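Local coordinates for putative major capsid protein (Cafeteriavirus-dependent mavirus, PDB 6G44) that probably forms the icosahedral shell of the mavirus virophage as a double jelly-roll capsid protein that assembles into trimers, at residues C[320-325]-C[449-454]. Numbering follows the deposited sequence.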
loop_
_atom_site.group_PDB
_atom_site.type_symbol
_atom_site.label_atom_id
_atom_site.label_comp_id
_atom_site.label_asym_id
_atom_site.label_seq_id
_atom_site.Cartn_x
_atom_site.Cartn_y
_atom_site.Cartn_z
ATOM N N ILE C 320 34.532 -16.593 -0.409
ATOM C CA ILE C 320 33.967 -17.389 -1.498
ATOM C C ILE C 320 33.616 -18.773 -1.008
ATOM O O ILE C 320 34.404 -19.437 -0.302
ATOM C CB ILE C 320 34.945 -17.483 -2.700
ATOM C CG1 ILE C 320 35.343 -16.078 -3.181
ATOM C CG2 ILE C 320 34.340 -18.316 -3.827
ATOM C CD1 ILE C 320 36.477 -16.013 -4.192
ATOM N N LEU C 321 32.445 -19.244 -1.408
ATOM C CA LEU C 321 32.052 -20.629 -1.171
ATOM C C LEU C 321 31.499 -21.159 -2.477
ATOM O O LEU C 321 30.793 -20.449 -3.206
ATOM C CB LEU C 321 31.006 -20.738 -0.061
ATOM C CG LEU C 321 31.454 -20.607 1.391
ATOM C CD1 LEU C 321 30.278 -20.503 2.355
ATOM C CD2 LEU C 321 32.323 -21.814 1.755
ATOM N N THR C 322 31.817 -22.423 -2.773
ATOM C CA THR C 322 31.329 -23.090 -3.960
ATOM C C THR C 322 30.767 -24.457 -3.589
ATOM O O THR C 322 31.473 -25.277 -2.986
ATOM C CB THR C 322 32.457 -23.285 -5.004
ATOM O OG1 THR C 322 33.086 -22.023 -5.294
ATOM C CG2 THR C 322 31.918 -23.864 -6.285
ATOM N N THR C 323 29.519 -24.729 -3.979
ATOM C CA THR C 323 28.926 -26.032 -3.702
ATOM C C THR C 323 29.695 -27.116 -4.441
ATOM O O THR C 323 30.349 -26.864 -5.442
ATOM C CB THR C 323 27.451 -26.146 -4.156
ATOM O OG1 THR C 323 27.361 -26.053 -5.578
ATOM C CG2 THR C 323 26.575 -25.076 -3.487
ATOM N N HIS C 324 29.576 -28.339 -3.944
ATOM C CA HIS C 324 29.915 -29.494 -4.749
ATOM C C HIS C 324 28.911 -29.552 -5.902
ATOM O O HIS C 324 27.881 -28.837 -5.892
ATOM C CB HIS C 324 29.852 -30.756 -3.898
ATOM C CG HIS C 324 30.821 -30.753 -2.755
ATOM N ND1 HIS C 324 32.174 -30.560 -2.933
ATOM C CD2 HIS C 324 30.632 -30.883 -1.420
ATOM C CE1 HIS C 324 32.780 -30.590 -1.757
ATOM N NE2 HIS C 324 31.867 -30.787 -0.823
ATOM N N SER C 325 29.177 -30.363 -6.919
ATOM C CA SER C 325 28.231 -30.529 -8.017
ATOM C C SER C 325 26.948 -31.126 -7.473
ATOM O O SER C 325 26.985 -32.066 -6.681
ATOM C CB SER C 325 28.829 -31.394 -9.150
ATOM O OG SER C 325 27.945 -31.483 -10.249
ATOM N N ASN C 449 23.389 -31.089 -13.955
ATOM C CA ASN C 449 24.311 -30.892 -12.841
ATOM C C ASN C 449 24.555 -29.402 -12.674
ATOM O O ASN C 449 24.774 -28.716 -13.657
ATOM C CB ASN C 449 25.632 -31.611 -13.093
ATOM C CG ASN C 449 25.454 -33.112 -13.267
ATOM O OD1 ASN C 449 24.864 -33.778 -12.424
ATOM N ND2 ASN C 449 25.962 -33.640 -14.366
ATOM N N MET C 450 24.443 -28.908 -11.442
ATOM C CA MET C 450 24.647 -27.491 -11.132
ATOM C C MET C 450 25.711 -27.318 -10.050
ATOM O O MET C 450 25.773 -28.074 -9.098
ATOM C CB MET C 450 23.323 -26.865 -10.671
ATOM C CG MET C 450 23.420 -25.372 -10.338
ATOM S SD MET C 450 21.893 -24.640 -9.669
ATOM C CE MET C 450 21.066 -24.338 -11.191
ATOM N N GLN C 451 26.489 -26.239 -10.172
ATOM C CA GLN C 451 27.389 -25.808 -9.138
ATOM C C GLN C 451 27.182 -24.297 -8.971
ATOM O O GLN C 451 27.003 -23.583 -9.955
ATOM C CB GLN C 451 28.833 -26.111 -9.559
ATOM C CG GLN C 451 29.889 -25.875 -8.497
ATOM C CD GLN C 451 31.194 -26.594 -8.830
ATOM O OE1 GLN C 451 31.708 -26.467 -9.937
ATOM N NE2 GLN C 451 31.716 -27.358 -7.882
ATOM N N VAL C 452 27.182 -23.853 -7.719
ATOM C CA VAL C 452 26.982 -22.432 -7.375
ATOM C C VAL C 452 28.171 -21.919 -6.581
ATOM O O VAL C 452 28.510 -22.491 -5.558
ATOM C CB VAL C 452 25.681 -22.266 -6.558
ATOM C CG1 VAL C 452 25.517 -20.837 -6.048
ATOM C CG2 VAL C 452 24.485 -22.670 -7.422
ATOM N N GLN C 453 28.768 -20.822 -7.052
ATOM C CA GLN C 453 29.813 -20.090 -6.330
ATOM C C GLN C 453 29.195 -18.768 -5.853
ATOM O O GLN C 453 28.606 -18.068 -6.671
ATOM C CB GLN C 453 30.977 -19.800 -7.272
ATOM C CG GLN C 453 32.073 -18.931 -6.670
ATOM C CD GLN C 453 33.016 -18.369 -7.701
ATOM O OE1 GLN C 453 32.873 -17.227 -8.128
ATOM N NE2 GLN C 453 33.958 -19.198 -8.155
ATOM N N ALA C 454 29.317 -18.462 -4.571
ATOM C CA ALA C 454 28.861 -17.184 -4.019
ATOM C C ALA C 454 30.050 -16.467 -3.407
ATOM O O ALA C 454 30.796 -17.084 -2.648
ATOM C CB ALA C 454 27.808 -17.397 -2.944
HETATM O O HOH W 1 34.334 -21.829 -7.713
#
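With its chi1 at 65°, Thr323 sets OG1 between its own N and carbonyl carbon, facing the strand 449-454, where the hydroxyl accepts the N-H of Val452 at 3.1 Å from OG1 to N, almost straight at 170°. The same OG1 donates to His324 O, so both roles of this buried hydroxyl are used. Gln451, with CG anti to its backbone N (chi1 -173°), reaches across in an extended chain; its NE2 meets Thr323 O at 2.8 Å, lying in the carbonyl plane, while its CG rests on Thr322 CG2 (3.6 Å). These two side-chain bonds bridge the strands where regular pairing lapses beyond Thr323 N, which still donates to Val452 O (2.9 Å). Before the break Leu321 and Ala454 form an antiparallel hydrogen-bonded pair, N to O both ways. Thr322 pairs with Gln453 without direct backbone bonds; one water lies 2.7 Å from both Thr322 OG1 and Gln453 NE2, accepting from the latter. Gln453 CG lies against Thr322 OG1 and Ile320 CG2. Leu321, Thr323 and Val452 side chains touch strand 464-482. Backbone pairing returns at Met326 with Met450. Strands 319-328 (outermost within the chain) and 448-457 thus join a four-stranded antiparallel sheet, consistent with one jelly roll of the double jelly-roll capsid fold.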